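Side-chain contacts in RNA 2',3'-cyclic phosphodiesterase (Deinococcus radiodurans, PDB 5H7E), which belongs to the LigT-like phosphoesterases of the 2H clan, with two stretches of that family in one chain built around antiparallel beta sheet: residues A35-P38 and D39-H42; R55-D58 and L59-L62. All blocks are in the same frame, centred on the assembly; numbering follows the deposited sequence.

Interaction 1. Residues A35-P38 and D39-H42; sequences AVRP and DQMH
Arg37, just before the 3-10 turn 38-40, meets Asp39 within it in a salt bridge: NE of Arg37 donates to OD2 of Asp39 at 2.8 Å, almost straight and in the guanidinium plane, on the syn lone pair of the carboxylate. A weak second bond from Arg37 NH1 to Asp39 OD1 spans 3.4 Å. The two flat groups lie nearly coplanar, 20° apart, with the carboxylate at the guanidinium edge. The bend of the arginine chain at chi3 (-45°) turns its end back over the turn. Stacking takes the face: the amide of Gln40 lies on one guanidinium face, planes 21° apart, with CD over the centre, 3.6 Å from Arg37 CZ. The same amide is fixed by hydrogen bonds at both ends. Its OE1 receives the backbone N of Arg37 at 2.9 Å, in the carbonyl plane and on a lone pair, while NE2 donates to the carbonyl of Pro166. Backbone bonds close the turn, Gln40 N to Arg37 O at 2.8 Å and Met41 N to Pro38 O at 3.1 Å. Apolar contact falls to Val36, whose CG1 touches Gln40 CB at 3.6 Å and also meets Met41 CG. The extended Met41 chain runs back alongside residues 36-38, bringing CE to 3.7 Å from Val36 O. The turn delivers the chain to His42, where His-Val-Thr is consistent with the His-X-Thr motif of the 2H family. It links strands 34-35 and 42-48; Met41 packs on helix 16-26 and on Ile128 of strand 127-132, whose Leu130 pairs with Val36 through the backbone.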
ATOM      1  N   ALA A  35       0.948   4.897 -15.750  1.00 31.74           N
ATOM      2  CA  ALA A  35       1.320   3.682 -15.040  1.00 27.10           C
ATOM      3  C   ALA A  35       2.152   3.976 -13.807  1.00 26.43           C
ATOM      4  O   ALA A  35       3.016   4.856 -13.812  1.00 30.62           O
ATOM      5  CB  ALA A  35       2.094   2.744 -15.966  1.00 30.14           C
ATOM      6  N   VAL A  36       1.906   3.220 -12.748  1.00 24.07           N
ATOM      7  CA  VAL A  36       2.714   3.268 -11.527  1.00 23.75           C
ATOM      8  C   VAL A  36       4.024   2.537 -11.794  1.00 26.19           C
ATOM      9  O   VAL A  36       4.019   1.458 -12.376  1.00 26.64           O
ATOM     10  CB  VAL A  36       1.959   2.627 -10.371  1.00 25.36           C
ATOM     11  CG1 VAL A  36       2.839   2.448  -9.129  1.00 25.76           C
ATOM     12  CG2 VAL A  36       0.686   3.467 -10.031  1.00 27.40           C
ATOM     13  N   ARG A  37       5.153   3.130 -11.398  1.00 23.31           N
ATOM     14  CA  ARG A  37       6.420   2.441 -11.641  1.00 22.78           C
ATOM     15  C   ARG A  37       6.513   1.238 -10.716  1.00 20.60           C
ATOM     16  O   ARG A  37       6.042   1.271  -9.592  1.00 21.12           O
ATOM     17  CB  ARG A  37       7.618   3.369 -11.363  1.00 21.14           C
ATOM     18  CG  ARG A  37       7.707   4.559 -12.304  1.00 25.24           C
ATOM     19  CD  ARG A  37       8.948   5.414 -12.081  1.00 30.77           C
ATOM     20  NE  ARG A  37       9.177   5.658 -10.666  1.00 32.03           N
ATOM     21  CZ  ARG A  37       8.930   6.811 -10.031  1.00 48.98           C
ATOM     22  NH1 ARG A  37       9.188   6.919  -8.726  1.00 39.05           N
ATOM     23  NH2 ARG A  37       8.402   7.851 -10.676  1.00 49.12           N
ATOM     24  N   PRO A  38       7.140   0.150 -11.168  1.00 18.22           N
ATOM     25  CA  PRO A  38       7.293  -1.002 -10.271  1.00 18.38           C
ATOM     26  C   PRO A  38       7.886  -0.635  -8.915  1.00 21.42           C
ATOM     27  O   PRO A  38       7.466  -1.188  -7.890  1.00 21.43           O
ATOM     28  CB  PRO A  38       8.208  -1.933 -11.077  1.00 22.00           C
ATOM     29  CG  PRO A  38       7.818  -1.615 -12.532  1.00 24.06           C
ATOM     30  CD  PRO A  38       7.570  -0.121 -12.560  1.00 23.02           C
ATOM     31  N   ASP A  39       8.869   0.292  -8.884  1.00 24.57           N
ATOM     32  CA  ASP A  39       9.451   0.668  -7.597  1.00 26.95           C
ATOM     33  C   ASP A  39       8.444   1.306  -6.669  1.00 27.38           C
ATOM     34  O   ASP A  39       8.673   1.341  -5.445  1.00 34.92           O
ATOM     35  CB  ASP A  39      10.631   1.638  -7.785  1.00 25.21           C
ATOM     36  CG  ASP A  39      10.165   3.099  -8.159  1.00 43.79           C
ATOM     37  OD1 ASP A  39       9.762   3.917  -7.296  1.00 44.04           O
ATOM     38  OD2 ASP A  39      10.226   3.441  -9.337  1.00 39.62           O
ATOM     39  N   GLN A  40       7.343   1.860  -7.199  1.00 24.61           N
ATOM     40  CA  GLN A  40       6.289   2.541  -6.450  1.00 24.83           C
ATOM     41  C   GLN A  40       5.142   1.594  -6.012  1.00 23.42           C
ATOM     42  O   GLN A  40       4.213   2.030  -5.332  1.00 24.61           O
ATOM     43  CB  GLN A  40       5.654   3.672  -7.294  1.00 35.64           C
ATOM     44  CG  GLN A  40       6.512   4.895  -7.720  1.00 49.71           C
ATOM     45  CD  GLN A  40       5.717   5.881  -8.639  1.00 50.62           C
ATOM     46  OE1 GLN A  40       5.118   5.505  -9.694  1.00 30.57           O
ATOM     47  NE2 GLN A  40       5.717   7.142  -8.241  1.00 45.00           N
ATOM     48  N   MET A  41       5.154   0.336  -6.432  1.00 19.68           N
ATOM     49  CA  MET A  41       4.021  -0.559  -6.156  1.00 17.86           C
ATOM     50  C   MET A  41       4.085  -1.086  -4.727  1.00 19.18           C
ATOM     51  O   MET A  41       5.123  -1.554  -4.258  1.00 21.70           O
ATOM     52  CB  MET A  41       4.048  -1.748  -7.117  1.00 19.52           C
ATOM     53  CG  MET A  41       3.684  -1.350  -8.563  1.00 19.24           C
ATOM     54  SD  MET A  41       3.863  -2.772  -9.664  1.00 20.51           S
ATOM     55  CE  MET A  41       3.409  -2.018 -11.237  1.00 22.32           C
ATOM     56  N   HIS A  42       2.973  -0.985  -4.020  1.00 17.34           N
ATOM     57  CA  HIS A  42       2.944  -1.433  -2.646  1.00 16.70           C
ATOM     58  C   HIS A  42       1.479  -1.648  -2.270  1.00 14.60           C
ATOM     59  O   HIS A  42       0.553  -1.211  -2.972  1.00 17.58           O
ATOM     60  CB  HIS A  42       3.604  -0.427  -1.681  1.00 18.69           C
ATOM     61  CG  HIS A  42       3.073   0.925  -1.849  1.00 18.47           C
ATOM     62  ND1 HIS A  42       3.789   1.920  -2.489  1.00 25.16           N
ATOM     63  CD2 HIS A  42       1.926   1.489  -1.429  1.00 21.41           C
ATOM     64  CE1 HIS A  42       3.057   3.018  -2.512  1.00 29.21           C
ATOM     65  NE2 HIS A  42       1.908   2.771  -1.915  1.00 25.42           N
TER

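Interaction 2. Residues R55-D58 and L59-L62; sequences RVED and LKRL
Arg55, Asp58 and Arg61 form a salt-bridge network at the start of helix 56-67, and Arg61 also lays its guanidinium against Glu57. From CB, 3.6 Å from the carbonyl O of Glu57, the Arg61 chain passes CG, which lies near the same oxygen, and runs extended to NE. CZ and NH2 then come over CG of Glu57, which sits against one guanidinium face, offset toward the rim and 3.4 Å from NH2. At the edge NH1 meets OD1 of Asp58 at 2.7 Å in a salt bridge, the carboxylate and guanidinium planes turned 48° apart. Glu57 OE2 stays well out of the guanidinium plane; no N-H points at it, and any attraction to Arg61 is probably one of charge. With CG anti to the backbone N (chi1 -167°) and a bend at chi2, Glu57 instead carries OE1 toward Lys60 NZ, a long salt bridge of 3.8 Å. Along the backbone, the carbonyls of Arg55, Val56, Glu57 and Asp58 accept the amides of Leu59, Lys60, Arg61 and Leu62, the i to i+4 pattern of an alpha helix. Leu59 and Leu62 turn to the buried side, Leu59 against Leu8 of strand 6-13 and Leu62 against Leu108 and Ile112 of helix 101-114. The two oxygens of Asp58 thus serve different arginines: OD2 takes both NE and NH1 of Arg55, side-on and from its anti side, with NH1 the nearer at 2.9 Å.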
ATOM      1  N   ARG A  55       6.822  12.191  16.454  1.00 32.66           N
ATOM      2  CA  ARG A  55       5.912  11.074  16.661  1.00 31.86           C
ATOM      3  C   ARG A  55       6.361   9.814  15.951  1.00 28.94           C
ATOM      4  O   ARG A  55       5.702   8.787  16.100  1.00 32.38           O
ATOM      5  CB  ARG A  55       4.490  11.423  16.187  1.00 31.74           C
ATOM      6  CG  ARG A  55       3.837  12.625  16.921  1.00 38.27           C
ATOM      7  CD  ARG A  55       4.004  12.567  18.449  1.00 38.48           C
ATOM      8  NE  ARG A  55       3.450  11.357  19.059  1.00 37.93           N
ATOM      9  CZ  ARG A  55       2.153  11.135  19.243  1.00 39.12           C
ATOM     10  NH1 ARG A  55       1.738   9.994  19.816  1.00 34.49           N
ATOM     11  NH2 ARG A  55       1.262  12.054  18.862  1.00 37.37           N
ATOM     12  N   VAL A  56       7.453   9.866  15.187  1.00 31.32           N
ATOM     13  CA  VAL A  56       7.827   8.718  14.373  1.00 29.25           C
ATOM     14  C   VAL A  56       8.222   7.536  15.246  1.00 30.92           C
ATOM     15  O   VAL A  56       7.916   6.388  14.926  1.00 29.39           O
ATOM     16  CB  VAL A  56       8.942   9.093  13.393  1.00 32.96           C
ATOM     17  CG1 VAL A  56       9.436   7.856  12.657  1.00 37.97           C
ATOM     18  CG2 VAL A  56       8.418  10.139  12.398  1.00 34.60           C
ATOM     19  N   GLU A  57       8.917   7.784  16.357  1.00 34.82           N
ATOM     20  CA  GLU A  57       9.267   6.664  17.224  1.00 32.22           C
ATOM     21  C   GLU A  57       8.038   5.946  17.753  1.00 30.06           C
ATOM     22  O   GLU A  57       8.034   4.712  17.816  1.00 33.22           O
ATOM     23  CB  GLU A  57      10.170   7.134  18.370  1.00 37.21           C
ATOM     24  CG  GLU A  57      10.814   5.975  19.123  1.00 42.32           C
ATOM     25  CD  GLU A  57      11.700   5.107  18.226  1.00 60.69           C
ATOM     26  OE1 GLU A  57      12.295   5.634  17.257  1.00 64.40           O
ATOM     27  OE2 GLU A  57      11.800   3.890  18.498  1.00 73.31           O
ATOM     28  N   ASP A  58       6.957   6.668  18.099  1.00 30.38           N
ATOM     29  CA  ASP A  58       5.724   5.962  18.492  1.00 28.68           C
ATOM     30  C   ASP A  58       5.205   5.080  17.372  1.00 26.24           C
ATOM     31  O   ASP A  58       4.701   3.982  17.628  1.00 28.41           O
ATOM     32  CB  ASP A  58       4.608   6.922  18.901  1.00 30.02           C
ATOM     33  CG  ASP A  58       4.890   7.631  20.233  1.00 43.71           C
ATOM     34  OD1 ASP A  58       5.701   7.121  21.052  1.00 39.62           O
ATOM     35  OD2 ASP A  58       4.262   8.700  20.455  1.00 43.52           O
ATOM     36  N   LEU A  59       5.266   5.574  16.135  1.00 26.34           N
ATOM     37  CA  LEU A  59       4.781   4.787  15.008  1.00 25.93           C
ATOM     38  C   LEU A  59       5.644   3.554  14.787  1.00 22.82           C
ATOM     39  O   LEU A  59       5.148   2.513  14.318  1.00 24.21           O
ATOM     40  CB  LEU A  59       4.770   5.639  13.731  1.00 24.89           C
ATOM     41  CG  LEU A  59       3.724   6.760  13.793  1.00 26.70           C
ATOM     42  CD1 LEU A  59       3.887   7.658  12.561  1.00 28.79           C
ATOM     43  CD2 LEU A  59       2.259   6.213  13.776  1.00 24.11           C
ATOM     44  N   LYS A  60       6.947   3.666  15.047  1.00 28.87           N
ATOM     45  CA  LYS A  60       7.839   2.520  14.915  1.00 24.35           C
ATOM     46  C   LYS A  60       7.548   1.484  15.990  1.00 26.65           C
ATOM     47  O   LYS A  60       7.552   0.285  15.718  1.00 27.10           O
ATOM     48  CB  LYS A  60       9.307   2.973  14.986  1.00 28.12           C
ATOM     49  CG  LYS A  60       9.765   3.614  13.681  1.00 30.60           C
ATOM     50  CD  LYS A  60      11.115   4.320  13.791  1.00 35.54           C
ATOM     51  CE  LYS A  60      12.242   3.357  14.089  1.00 55.03           C
ATOM     52  NZ  LYS A  60      13.585   4.060  14.105  1.00 58.88           N
ATOM     53  N   ARG A  61       7.313   1.932  17.215  1.00 28.04           N
ATOM     54  CA  ARG A  61       6.944   1.012  18.282  1.00 29.37           C
ATOM     55  C   ARG A  61       5.635   0.304  17.955  1.00 29.68           C
ATOM     56  O   ARG A  61       5.470  -0.878  18.272  1.00 29.61           O
ATOM     57  CB  ARG A  61       6.826   1.772  19.599  1.00 32.27           C
ATOM     58  CG  ARG A  61       8.132   2.233  20.142  1.00 37.66           C
ATOM     59  CD  ARG A  61       7.923   2.829  21.562  1.00 38.98           C
ATOM     60  NE  ARG A  61       9.044   3.665  21.987  1.00 63.48           N
ATOM     61  CZ  ARG A  61       9.040   5.000  22.031  1.00 66.66           C
ATOM     62  NH1 ARG A  61       7.965   5.703  21.680  1.00 68.50           N
ATOM     63  NH2 ARG A  61      10.128   5.642  22.433  1.00 71.38           N
ATOM     64  N   LEU A  62       4.666   1.042  17.399  1.00 25.06           N
ATOM     65  CA  LEU A  62       3.395   0.423  17.008  1.00 24.99           C
ATOM     66  C   LEU A  62       3.602  -0.632  15.930  1.00 25.85           C
ATOM     67  O   LEU A  62       3.057  -1.743  16.025  1.00 24.45           O
ATOM     68  CB  LEU A  62       2.424   1.511  16.543  1.00 23.57           C
ATOM     69  CG  LEU A  62       1.074   0.984  16.011  1.00 25.44           C
ATOM     70  CD1 LEU A  62       0.265   0.308  17.160  1.00 26.02           C
ATOM     71  CD2 LEU A  62       0.377   2.217  15.477  1.00 27.98           C
TER

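How the interactions relate
Followed from the N terminus, the chain reaches interaction 1 first, where residues 37-41 close a tight turn between strand 34-35 and strand 42-48. It then runs through strands 42-48 and 50-51 and enters helix 56-67, whose opening turns hold interaction 2. The two are in series: neither encloses the other, and they do not cross. The centres of interactions 1 and 2 lie about 26 Å apart, and the nearest atoms of interactions 1 and 2 are about 15 Å apart, without touching. Interaction 1 joins its turn to helix 16-26 and strand 127-132, whereas interaction 2 belongs to a helix packed on strands 6-13 and 167-175 and helix 101-114. Strand 42-48, paired with 6-13, connects the two regions.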